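Local atomic coordinates of single-stranded-DNA-specific exonuclease RecJ (Thermus thermophilus, PDB entry 2ZXR), a protein that degrades single-stranded DNA in the 5' to 3' direction, using divalent metal ions, and has no detectable activity on single-stranded RNA. Residues Val216-Asp221 and Gly227-Leu232; Pro206-Ala211 and Val233-Ala238; Gly85-Ala90 and Thr186-Ala191; Val255-Lys260 and Phe266-Arg271. All blocks are in the same frame, centred on the assembly; numbering follows the deposited sequence.

Interactions 1 and 3 lie closest to the metal site. Interaction 1 holds Asp221, a ligand of the magnesium ion. In interaction 3 the side chain of Ala188 is about 8 Å from that ion, and the centres of the two contacts are 11 Å apart. They touch where Gly217 CA meets Thr87 OG1 at 3.3 Å. Interaction 2 shares helix 227-239 with interaction 1, with centres 10 Å apart, and Ile219 CD1 packs on Leu237 CD2 between them. Interaction 4 is farther from the ion: the Ile268 side chain is about 12 Å from that of Asp84. Ala220 CB touches Ala269 CB at 3.7 Å, joining it to interaction 1, and Tyr257 OH bonds to Leu237 O, tying it to interaction 2.

Interaction 1 (Val216-Asp221 and Gly227-Leu232); sequences VGTIAD and GWNRAL. With MG (magnesium ion), chain B.
Thr218 and Asn229 mark the closest backbone approach, with their CA atoms 7.3 Å apart. Val216-Asp221 lies at the C-terminal side of helix 211-220. Gly227-Leu232 lies on helix 227-239. The contact is small and buried, and Thr218 is its centre. Its OG1 lies beside the backbone N and anti to the carbonyl carbon (chi1 -61°), which puts CG2 against Asn229, 3.9 Å from OD1. The same OG1 touches Leu232 CD2 at 3.5 Å. One water joins the two helices: it donates to Thr218 OG1 at 2.9 Å and to Asn229 OD1 at 2.8 Å. Thr218 OG1 also bonds to Ala214 O, one turn back. Asn229 ND2 bonds to Lys184 O and Pro224 O, so both ends of this amide are held and its rotation is fixed. Asp221 takes no part in this packing. Its OD2 binds the magnesium ion at 2.4 Å, beside Asp84, Asp136, His160 and His161. A second water is a further ligand of the ion. Around the pair, Ile219 packs on Ala261, Val264 and Ala265 of helix 261-277, while Trp228 and Leu232 lie against Phe192 of helix 187-201.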
loop_
_atom_site.group_PDB
_atom_site.type_symbol
_atom_site.label_atom_id
_atom_site.label_comp_id
_atom_site.label_asym_id
_atom_site.label_seq_id
_atom_site.Cartn_x
_atom_site.Cartn_y
_atom_site.Cartn_z
ATOM N N VAL A 216 -16.929 0.982 -4.329
ATOM C CA VAL A 216 -16.802 -0.390 -3.830
ATOM C C VAL A 216 -16.128 -1.268 -4.899
ATOM O O VAL A 216 -15.229 -2.073 -4.592
ATOM C CB VAL A 216 -18.205 -0.991 -3.416
ATOM C CG1 VAL A 216 -18.081 -2.506 -3.139
ATOM C CG2 VAL A 216 -18.733 -0.272 -2.124
ATOM N N GLY A 217 -16.538 -1.124 -6.162
ATOM C CA GLY A 217 -15.897 -1.932 -7.199
ATOM C C GLY A 217 -14.420 -1.570 -7.382
ATOM O O GLY A 217 -13.568 -2.433 -7.601
ATOM N N THR A 218 -14.121 -0.277 -7.314
ATOM C CA THR A 218 -12.755 0.252 -7.469
ATOM C C THR A 218 -11.816 -0.316 -6.390
ATOM O O THR A 218 -10.714 -0.788 -6.676
ATOM C CB THR A 218 -12.806 1.796 -7.379
ATOM O OG1 THR A 218 -13.642 2.282 -8.441
ATOM C CG2 THR A 218 -11.401 2.426 -7.481
ATOM N N ILE A 219 -12.270 -0.267 -5.148
ATOM C CA ILE A 219 -11.490 -0.793 -4.036
ATOM C C ILE A 219 -11.331 -2.322 -4.182
ATOM O O ILE A 219 -10.232 -2.864 -4.069
ATOM C CB ILE A 219 -12.172 -0.420 -2.687
ATOM C CG1 ILE A 219 -12.075 1.107 -2.469
ATOM C CG2 ILE A 219 -11.524 -1.184 -1.554
ATOM C CD1 ILE A 219 -12.912 1.648 -1.257
ATOM N N ALA A 220 -12.428 -3.006 -4.487
ATOM C CA ALA A 220 -12.405 -4.462 -4.656
ATOM C C ALA A 220 -11.457 -4.907 -5.774
ATOM O O ALA A 220 -10.844 -5.969 -5.689
ATOM C CB ALA A 220 -13.832 -4.979 -4.946
ATOM N N ASP A 221 -11.357 -4.115 -6.832
ATOM C CA ASP A 221 -10.492 -4.434 -7.962
ATOM C C ASP A 221 -9.014 -4.271 -7.618
ATOM O O ASP A 221 -8.153 -4.719 -8.380
ATOM C CB ASP A 221 -10.814 -3.513 -9.150
ATOM C CG ASP A 221 -9.884 -3.745 -10.358
ATOM O OD1 ASP A 221 -9.039 -2.875 -10.671
ATOM O OD2 ASP A 221 -9.990 -4.801 -10.994
ATOM N N GLY A 227 -5.446 10.112 -8.303
ATOM C CA GLY A 227 -6.148 10.853 -9.322
ATOM C C GLY A 227 -7.644 10.598 -9.281
ATOM O O GLY A 227 -8.269 10.652 -8.216
ATOM N N TRP A 228 -8.212 10.312 -10.452
ATOM C CA TRP A 228 -9.639 10.048 -10.585
ATOM C C TRP A 228 -10.119 8.949 -9.620
ATOM O O TRP A 228 -11.167 9.085 -8.976
ATOM C CB TRP A 228 -9.964 9.632 -12.018
ATOM C CG TRP A 228 -11.426 9.694 -12.297
ATOM C CD1 TRP A 228 -12.146 10.799 -12.656
ATOM C CD2 TRP A 228 -12.359 8.612 -12.206
ATOM N NE1 TRP A 228 -13.473 10.472 -12.796
ATOM C CE2 TRP A 228 -13.633 9.134 -12.527
ATOM C CE3 TRP A 228 -12.240 7.248 -11.883
ATOM C CZ2 TRP A 228 -14.788 8.344 -12.535
ATOM C CZ3 TRP A 228 -13.380 6.460 -11.890
ATOM C CH2 TRP A 228 -14.646 7.011 -12.216
ATOM N N ASN A 229 -9.373 7.859 -9.518
ATOM C CA ASN A 229 -9.803 6.808 -8.592
ATOM C C ASN A 229 -9.857 7.352 -7.153
ATOM O O ASN A 229 -10.768 7.022 -6.430
ATOM C CB ASN A 229 -8.893 5.567 -8.662
ATOM C CG ASN A 229 -9.201 4.662 -9.846
ATOM O OD1 ASN A 229 -10.305 4.688 -10.421
ATOM N ND2 ASN A 229 -8.241 3.825 -10.198
ATOM N N ARG A 230 -8.903 8.187 -6.733
ATOM C CA ARG A 230 -8.957 8.757 -5.370
ATOM C C ARG A 230 -10.201 9.616 -5.198
ATOM O O ARG A 230 -10.866 9.568 -4.167
ATOM C CB ARG A 230 -7.738 9.650 -5.047
ATOM C CG ARG A 230 -8.012 10.636 -3.830
ATOM C CD ARG A 230 -6.830 11.619 -3.438
ATOM N NE ARG A 230 -6.042 10.862 -2.497
ATOM C CZ ARG A 230 -5.878 11.094 -1.205
ATOM N NH1 ARG A 230 -6.402 12.139 -0.564
ATOM N NH2 ARG A 230 -5.277 10.151 -0.518
ATOM N N ALA A 231 -10.505 10.431 -6.199
ATOM C CA ALA A 231 -11.658 11.309 -6.110
ATOM C C ALA A 231 -12.958 10.510 -6.070
ATOM O O ALA A 231 -13.884 10.856 -5.331
ATOM C CB ALA A 231 -11.678 12.266 -7.302
ATOM N N LEU A 232 -13.018 9.439 -6.862
ATOM C CA LEU A 232 -14.221 8.621 -6.927
ATOM C C LEU A 232 -14.470 7.948 -5.595
ATOM O O LEU A 232 -15.606 7.971 -5.071
ATOM C CB LEU A 232 -14.106 7.567 -8.037
ATOM C CG LEU A 232 -15.317 6.609 -8.096
ATOM C CD1 LEU A 232 -16.546 7.351 -8.663
ATOM C CD2 LEU A 232 -14.993 5.437 -8.942
HETATM MG MG MG B . -11.791 -5.359 -12.436
HETATM O O HOH W 1 -12.567 3.072 -10.991
HETATM O O HOH W 2 -12.046 -6.840 -10.636
#

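Interaction 2 (Pro206-Ala211 and Val233-Ala238); sequences PPLEYA and VKEGLA
Ala211 meets helix 227-239 at Glu235 and Gly236. Its methyl CB rests on the aliphatic part of Glu235, 3.9 Å from CG. Its carbonyl O faces the bare backbone of Gly236, where a CA-H...O contact joins Gly236 CA to Ala211 O at 3.4 Å, with 134° at the hydrogen. The CA atoms of Ala211 and Gly236 are 4.5 Å apart. Gly236 has no side chain, and so the two backbones come this close. Leu208 adds a looser touch, with its CD1 4.2 Å from Glu235 OE2.

Glu235 is bent. CG is anti to the backbone N (chi1 -176°), and the turn at chi2 (65°) takes the carboxylate past Ala211 to the Leu208 side. There OE2 forms a salt bridge with Arg239, one turn further along the same helix. Leu208 and Glu209 also touch the Arg239 side chain.

In Pro206-Ala211, Pro207 is the centre of an inverse gamma turn, and a short 3-10 segment, 208-210, follows it. Tyr210 N bonds to Pro207 O at 3.1 Å. Pro207 packs on Trp196 and His199 of helix 187-201. This is structural packing away from the metal site. It is helix packing at a glycine, with a CA-H...O contact, and it sets the start of helix 211-220, and the loop leading to it, against helix 227-239.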
loop_
_atom_site.group_PDB
_atom_site.type_symbol
_atom_site.label_atom_id
_atom_site.label_comp_id
_atom_site.label_asym_id
_atom_site.label_seq_id
_atom_site.Cartn_x
_atom_site.Cartn_y
_atom_site.Cartn_z
ATOM N N PRO A 206 -24.434 15.061 -13.117
ATOM C CA PRO A 206 -23.549 13.919 -12.846
ATOM C C PRO A 206 -24.293 12.920 -11.926
ATOM O O PRO A 206 -24.895 13.308 -10.924
ATOM C CB PRO A 206 -22.374 14.573 -12.134
ATOM C CG PRO A 206 -22.300 15.937 -12.779
ATOM C CD PRO A 206 -23.742 16.340 -12.862
ATOM N N PRO A 207 -24.265 11.629 -12.261
ATOM C CA PRO A 207 -24.937 10.589 -11.467
ATOM C C PRO A 207 -24.144 10.238 -10.207
ATOM O O PRO A 207 -23.754 9.085 -10.029
ATOM C CB PRO A 207 -24.986 9.420 -12.434
ATOM C CG PRO A 207 -23.639 9.523 -13.085
ATOM C CD PRO A 207 -23.528 11.026 -13.391
ATOM N N LEU A 208 -23.913 11.222 -9.340
ATOM C CA LEU A 208 -23.132 11.016 -8.132
ATOM C C LEU A 208 -23.690 9.995 -7.130
ATOM O O LEU A 208 -22.919 9.413 -6.367
ATOM C CB LEU A 208 -22.873 12.364 -7.428
ATOM C CG LEU A 208 -22.152 13.414 -8.292
ATOM C CD1 LEU A 208 -21.724 14.588 -7.437
ATOM C CD2 LEU A 208 -20.923 12.796 -8.934
ATOM N N GLU A 209 -25.001 9.768 -7.125
ATOM C CA GLU A 209 -25.553 8.793 -6.198
ATOM C C GLU A 209 -25.080 7.359 -6.536
ATOM O O GLU A 209 -25.292 6.447 -5.759
ATOM C CB GLU A 209 -27.098 8.886 -6.141
ATOM C CG GLU A 209 -27.823 8.335 -7.355
ATOM C CD GLU A 209 -29.337 8.545 -7.325
ATOM O OE1 GLU A 209 -29.957 8.361 -6.248
ATOM O OE2 GLU A 209 -29.922 8.872 -8.401
ATOM N N TYR A 210 -24.390 7.178 -7.666
ATOM C CA TYR A 210 -23.880 5.854 -8.077
ATOM C C TYR A 210 -22.400 5.709 -7.737
ATOM O O TYR A 210 -21.767 4.673 -8.026
ATOM C CB TYR A 210 -24.055 5.672 -9.591
ATOM C CG TYR A 210 -25.491 5.543 -10.012
ATOM C CD1 TYR A 210 -26.092 4.300 -10.060
ATOM C CD2 TYR A 210 -26.260 6.679 -10.338
ATOM C CE1 TYR A 210 -27.427 4.157 -10.422
ATOM C CE2 TYR A 210 -27.604 6.552 -10.702
ATOM C CZ TYR A 210 -28.179 5.282 -10.742
ATOM O OH TYR A 210 -29.498 5.102 -11.081
ATOM N N ALA A 211 -21.834 6.743 -7.121
ATOM C CA ALA A 211 -20.416 6.695 -6.807
ATOM C C ALA A 211 -20.072 5.724 -5.666
ATOM O O ALA A 211 -18.939 5.269 -5.595
ATOM C CB ALA A 211 -19.903 8.088 -6.502
ATOM N N VAL A 233 -13.414 7.369 -5.031
ATOM C CA VAL A 233 -13.529 6.685 -3.751
ATOM C C VAL A 233 -13.912 7.666 -2.619
ATOM O O VAL A 233 -14.764 7.362 -1.802
ATOM C CB VAL A 233 -12.209 5.894 -3.451
ATOM C CG1 VAL A 233 -12.151 5.437 -1.994
ATOM C CG2 VAL A 233 -12.155 4.656 -4.407
ATOM N N LYS A 234 -13.316 8.848 -2.589
ATOM C CA LYS A 234 -13.678 9.794 -1.539
ATOM C C LYS A 234 -15.186 10.086 -1.629
ATOM O O LYS A 234 -15.892 10.045 -0.629
ATOM C CB LYS A 234 -12.869 11.088 -1.668
ATOM C CG LYS A 234 -11.357 10.917 -1.350
ATOM C CD LYS A 234 -10.538 12.183 -1.772
ATOM C CE LYS A 234 -10.416 13.198 -0.651
ATOM N NZ LYS A 234 -9.154 12.930 0.156
ATOM N N GLU A 235 -15.672 10.366 -2.828
ATOM C CA GLU A 235 -17.092 10.641 -3.023
ATOM C C GLU A 235 -17.968 9.444 -2.603
ATOM O O GLU A 235 -18.908 9.598 -1.832
ATOM C CB GLU A 235 -17.353 10.979 -4.495
ATOM C CG GLU A 235 -18.795 11.389 -4.843
ATOM C CD GLU A 235 -19.224 12.692 -4.172
ATOM O OE1 GLU A 235 -18.378 13.588 -3.997
ATOM O OE2 GLU A 235 -20.408 12.840 -3.841
ATOM N N GLY A 236 -17.658 8.254 -3.115
ATOM C CA GLY A 236 -18.455 7.084 -2.798
ATOM C C GLY A 236 -18.425 6.637 -1.347
ATOM O O GLY A 236 -19.467 6.265 -0.797
ATOM N N LEU A 237 -17.256 6.672 -0.715
ATOM C CA LEU A 237 -17.183 6.255 0.681
ATOM C C LEU A 237 -18.059 7.155 1.522
ATOM O O LEU A 237 -18.680 6.702 2.478
ATOM C CB LEU A 237 -15.746 6.313 1.206
ATOM C CG LEU A 237 -14.696 5.340 0.664
ATOM C CD1 LEU A 237 -13.325 5.625 1.308
ATOM C CD2 LEU A 237 -15.126 3.942 0.964
ATOM N N ALA A 238 -18.094 8.440 1.166
ATOM C CA ALA A 238 -18.920 9.408 1.891
ATOM C C ALA A 238 -20.420 9.119 1.686
ATOM O O ALA A 238 -21.222 9.384 2.576
ATOM C CB ALA A 238 -18.596 10.853 1.414
#

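Interaction 3 (Gly85-Ala90 and Thr186-Ala191); sequences GLTGTA and TGAGVA
Ala188 points its methyl group at helix 83-98 and sits over the backbone between Thr87 and Gly88. Its CB is 3.4 Å from Thr87 OG1 and 3.8 Å from Gly88 N. The Thr87 hydroxyl lies between its own backbone N and carbonyl carbon (chi1 54°). This turns OG1 to the Ala188 side, while its main hydrogen bond goes back to Ala83 O in the previous turn. Ala191, one turn on from Ala188, places its CB 3.6 Å from Gly88 O. The two methyl groups thus fit on Gly88 from successive turns.

The two helices run nearly parallel. Their segment axes make an angle of 11° and approach to 7.8 Å. The CA atoms of Gly88 and Ala188 are only 3.8 Å apart. Small residues make this possible: Gly88 has no side chain, and Ala188 brings only a methyl group, so the backbones come this close. Both segments lie in the N-terminal domain of the DHH family, and helix 83-98 follows strand 74-78 of its parallel five-stranded sheet.

Asp84, a magnesium ligand, comes just before Gly85-Ala90 and meets the start of helix 187-201. Its carboxylate accepts from Gly187 N, Ala188 N and Thr186 OG1, so the N-terminal turn of that helix helps to position a metal ligand. Thr186 is the N-cap residue, and its OG1 accepts a weak bond from Gly189 N at 3.4 Å. Its side chain also touches His160 and Asp221.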
loop_
_atom_site.group_PDB
_atom_site.type_symbol
_atom_site.label_atom_id
_atom_site.label_comp_id
_atom_site.label_asym_id
_atom_site.label_seq_id
_atom_site.Cartn_x
_atom_site.Cartn_y
_atom_site.Cartn_z
ATOM N N GLY A 85 -17.245 -6.295 -11.193
ATOM C CA GLY A 85 -18.224 -6.544 -12.241
ATOM C C GLY A 85 -19.666 -6.394 -11.738
ATOM O O GLY A 85 -20.532 -5.841 -12.434
ATOM N N LEU A 86 -19.941 -6.878 -10.532
ATOM C CA LEU A 86 -21.289 -6.779 -9.990
ATOM C C LEU A 86 -21.736 -5.352 -9.674
ATOM O O LEU A 86 -22.903 -4.991 -9.939
ATOM C CB LEU A 86 -21.435 -7.650 -8.746
ATOM C CG LEU A 86 -21.372 -9.157 -8.993
ATOM C CD1 LEU A 86 -21.280 -9.900 -7.672
ATOM C CD2 LEU A 86 -22.619 -9.599 -9.741
ATOM N N THR A 87 -20.837 -4.536 -9.113
ATOM C CA THR A 87 -21.228 -3.175 -8.797
ATOM C C THR A 87 -21.375 -2.412 -10.104
ATOM O O THR A 87 -22.262 -1.568 -10.236
ATOM C CB THR A 87 -20.225 -2.478 -7.839
ATOM O OG1 THR A 87 -18.903 -2.549 -8.371
ATOM C CG2 THR A 87 -20.275 -3.132 -6.459
ATOM N N GLY A 88 -20.525 -2.739 -11.076
ATOM C CA GLY A 88 -20.596 -2.103 -12.371
ATOM C C GLY A 88 -21.920 -2.446 -13.068
ATOM O O GLY A 88 -22.548 -1.577 -13.671
ATOM N N THR A 89 -22.371 -3.697 -13.029
ATOM C CA THR A 89 -23.649 -3.946 -13.697
ATOM C C THR A 89 -24.812 -3.325 -12.893
ATOM O O THR A 89 -25.777 -2.832 -13.480
ATOM C CB THR A 89 -23.906 -5.471 -14.080
ATOM O OG1 THR A 89 -24.776 -6.093 -13.145
ATOM C CG2 THR A 89 -22.643 -6.242 -14.200
ATOM N N ALA A 90 -24.704 -3.272 -11.563
ATOM C CA ALA A 90 -25.769 -2.650 -10.794
ATOM C C ALA A 90 -25.877 -1.185 -11.214
ATOM O O ALA A 90 -26.970 -0.652 -11.316
ATOM C CB ALA A 90 -25.515 -2.764 -9.291
ATOM N N THR A 186 -11.690 1.337 -12.973
ATOM C CA THR A 186 -11.903 -0.111 -13.057
ATOM C C THR A 186 -13.163 -0.435 -13.867
ATOM O O THR A 186 -13.730 0.434 -14.520
ATOM C CB THR A 186 -12.040 -0.740 -11.638
ATOM O OG1 THR A 186 -13.234 -0.258 -11.010
ATOM C CG2 THR A 186 -10.847 -0.362 -10.766
ATOM N N GLY A 187 -13.594 -1.690 -13.814
ATOM C CA GLY A 187 -14.794 -2.071 -14.539
ATOM C C GLY A 187 -15.990 -1.249 -14.071
ATOM O O GLY A 187 -16.786 -0.776 -14.884
ATOM N N ALA A 188 -16.132 -1.095 -12.759
ATOM C CA ALA A 188 -17.236 -0.332 -12.201
ATOM C C ALA A 188 -16.998 1.166 -12.426
ATOM O O ALA A 188 -17.950 1.939 -12.569
ATOM C CB ALA A 188 -17.394 -0.637 -10.701
ATOM N N GLY A 189 -15.727 1.567 -12.449
ATOM C CA GLY A 189 -15.405 2.966 -12.682
ATOM C C GLY A 189 -15.813 3.394 -14.085
ATOM O O GLY A 189 -16.357 4.497 -14.290
ATOM N N VAL A 190 -15.541 2.515 -15.056
ATOM C CA VAL A 190 -15.882 2.769 -16.451
ATOM C C VAL A 190 -17.419 2.687 -16.645
ATOM O O VAL A 190 -17.983 3.499 -17.374
ATOM C CB VAL A 190 -15.123 1.782 -17.397
ATOM C CG1 VAL A 190 -15.594 1.976 -18.855
ATOM C CG2 VAL A 190 -13.596 2.045 -17.314
ATOM N N ALA A 191 -18.089 1.740 -15.986
ATOM C CA ALA A 191 -19.558 1.671 -16.064
ATOM C C ALA A 191 -20.132 3.026 -15.569
ATOM O O ALA A 191 -21.092 3.574 -16.125
ATOM C CB ALA A 191 -20.082 0.566 -15.177
#

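Interaction 4 (Val255-Lys260 and Phe266-Arg271); sequences VGYTGK and FRIAPR
A Schellman motif ends helix 246-254, and its last turn lies against helix 261-277. Val255 is the residue that touches most there. Its CB is 3.7 Å from Arg267 CB, and the two side chains run past each other in opposite directions. CG2 occupies the place between the backbone N and the carbonyl carbon. From there it meets Ile268 CG1 at 3.8 Å, with the Val255 and Ile268 side chains crossing at about a right angle. CG1 takes the other branch and sits over the centre of one face of the Arg271 guanidinium, 3.8 Å from CZ.

That guanidinium is held by its own helix. Arg271 bends at chi2 (82°), and its NH1 donates to Arg267 O at 3.2 Å. The bond is not straight, with 138° at the hydrogen. Arg267 is extended instead, and its CD passes 3.7 Å from Val255 O.

Gly256 is the C-prime residue of the motif, with positive phi. Tyr257 N returns to Ala252 O, and Gly256 N to Glu253 O. The chain then folds back, and Gly259 N lies 3.2 Å above the centre of one face of the Tyr257 ring. Tyr257 CD2 makes a looser apolar contact with Ile268 CD1 at 4.3 Å. Its OH bonds to Leu237 O of helix 227-239. The facing helix has a wider pi-type turn at 266-268 and is kinked at Pro270, whose N has no bond to the turn before. Ile268 also packs on Leu251 and Ala252 of helix 246-254, while Arg271 touches His304 and Asn307 of helix 293-321.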
loop_
_atom_site.group_PDB
_atom_site.type_symbol
_atom_site.label_atom_id
_atom_site.label_comp_id
_atom_site.label_asym_id
_atom_site.label_seq_id
_atom_site.Cartn_x
_atom_site.Cartn_y
_atom_site.Cartn_z
ATOM N N VAL A 255 -21.392 -4.792 8.710
ATOM C CA VAL A 255 -19.988 -4.985 9.034
ATOM C C VAL A 255 -19.368 -3.856 9.852
ATOM O O VAL A 255 -18.160 -3.834 10.058
ATOM C CB VAL A 255 -19.150 -5.239 7.766
ATOM C CG1 VAL A 255 -19.771 -6.383 6.977
ATOM C CG2 VAL A 255 -19.082 -3.989 6.915
ATOM N N GLY A 256 -20.188 -2.933 10.338
ATOM C CA GLY A 256 -19.654 -1.857 11.170
ATOM C C GLY A 256 -18.881 -0.770 10.460
ATOM O O GLY A 256 -17.937 -0.216 10.990
ATOM N N TYR A 257 -19.281 -0.476 9.239
ATOM C CA TYR A 257 -18.664 0.558 8.424
ATOM C C TYR A 257 -18.549 1.898 9.138
ATOM O O TYR A 257 -19.488 2.334 9.795
ATOM C CB TYR A 257 -19.509 0.756 7.170
ATOM C CG TYR A 257 -18.946 1.754 6.185
ATOM C CD1 TYR A 257 -19.618 2.945 5.904
ATOM C CD2 TYR A 257 -17.772 1.491 5.500
ATOM C CE1 TYR A 257 -19.142 3.839 4.964
ATOM C CE2 TYR A 257 -17.274 2.400 4.534
ATOM C CZ TYR A 257 -17.972 3.571 4.277
ATOM O OH TYR A 257 -17.486 4.483 3.356
ATOM N N THR A 258 -17.395 2.547 9.007
ATOM C CA THR A 258 -17.211 3.876 9.588
ATOM C C THR A 258 -16.588 4.842 8.565
ATOM O O THR A 258 -15.932 5.814 8.954
ATOM C CB THR A 258 -16.309 3.837 10.821
ATOM O OG1 THR A 258 -14.984 3.495 10.415
ATOM C CG2 THR A 258 -16.832 2.802 11.844
ATOM N N GLY A 259 -16.757 4.554 7.266
ATOM C CA GLY A 259 -16.238 5.439 6.224
ATOM C C GLY A 259 -14.832 5.188 5.684
ATOM O O GLY A 259 -14.259 6.027 4.942
ATOM N N LYS A 260 -14.265 4.049 6.065
ATOM C CA LYS A 260 -12.922 3.680 5.650
ATOM C C LYS A 260 -12.843 2.760 4.420
ATOM O O LYS A 260 -13.642 1.850 4.253
ATOM C CB LYS A 260 -12.191 2.999 6.814
ATOM C CG LYS A 260 -12.158 3.817 8.088
ATOM C CD LYS A 260 -11.666 5.257 7.845
ATOM C CE LYS A 260 -11.269 5.917 9.186
ATOM N NZ LYS A 260 -11.004 7.385 9.079
ATOM N N PHE A 266 -11.732 -5.239 3.208
ATOM C CA PHE A 266 -11.730 -6.436 4.022
ATOM C C PHE A 266 -13.064 -6.922 4.548
ATOM O O PHE A 266 -13.151 -8.057 5.026
ATOM C CB PHE A 266 -10.750 -6.249 5.195
ATOM C CG PHE A 266 -9.306 -6.247 4.763
ATOM C CD1 PHE A 266 -8.568 -7.421 4.763
ATOM C CD2 PHE A 266 -8.705 -5.078 4.301
ATOM C CE1 PHE A 266 -7.249 -7.424 4.307
ATOM C CE2 PHE A 266 -7.401 -5.067 3.847
ATOM C CZ PHE A 266 -6.668 -6.238 3.848
ATOM N N ARG A 267 -14.101 -6.100 4.490
ATOM C CA ARG A 267 -15.386 -6.566 5.018
ATOM C C ARG A 267 -16.531 -6.585 4.026
ATOM O O ARG A 267 -17.301 -7.550 3.961
ATOM C CB ARG A 267 -15.765 -5.734 6.251
ATOM C CG ARG A 267 -14.733 -5.890 7.361
ATOM C CD ARG A 267 -15.000 -5.033 8.598
ATOM N NE ARG A 267 -14.194 -5.571 9.692
ATOM C CZ ARG A 267 -13.668 -4.854 10.675
ATOM N NH1 ARG A 267 -13.851 -3.531 10.721
ATOM N NH2 ARG A 267 -12.960 -5.467 11.616
ATOM N N ILE A 268 -16.638 -5.541 3.231
ATOM C CA ILE A 268 -17.718 -5.482 2.277
ATOM C C ILE A 268 -17.472 -6.298 1.007
ATOM O O ILE A 268 -18.249 -7.195 0.679
ATOM C CB ILE A 268 -18.042 -4.018 1.927
ATOM C CG1 ILE A 268 -18.497 -3.294 3.206
ATOM C CG2 ILE A 268 -19.119 -3.951 0.848
ATOM C CD1 ILE A 268 -18.907 -1.816 3.007
ATOM N N ALA A 269 -16.394 -6.006 0.301
ATOM C CA ALA A 269 -16.115 -6.709 -0.931
ATOM C C ALA A 269 -15.991 -8.223 -0.764
ATOM O O ALA A 269 -16.460 -8.970 -1.611
ATOM C CB ALA A 269 -14.860 -6.144 -1.586
ATOM N N PRO A 270 -15.324 -8.695 0.304
ATOM C CA PRO A 270 -15.216 -10.152 0.458
ATOM C C PRO A 270 -16.572 -10.845 0.546
ATOM O O PRO A 270 -16.713 -11.977 0.067
ATOM C CB PRO A 270 -14.393 -10.313 1.737
ATOM C CG PRO A 270 -13.485 -9.110 1.665
ATOM C CD PRO A 270 -14.451 -8.002 1.267
ATOM N N ARG A 271 -17.566 -10.201 1.159
ATOM C CA ARG A 271 -18.899 -10.826 1.263
ATOM C C ARG A 271 -19.521 -10.971 -0.133
ATOM O O ARG A 271 -20.123 -11.993 -0.471
ATOM C CB ARG A 271 -19.849 -9.990 2.103
ATOM C CG ARG A 271 -20.049 -10.461 3.507
ATOM C CD ARG A 271 -18.952 -9.989 4.406
ATOM N NE ARG A 271 -19.275 -10.227 5.810
ATOM C CZ ARG A 271 -18.436 -9.972 6.806
ATOM N NH1 ARG A 271 -17.249 -9.465 6.548
ATOM N NH2 ARG A 271 -18.764 -10.268 8.047
#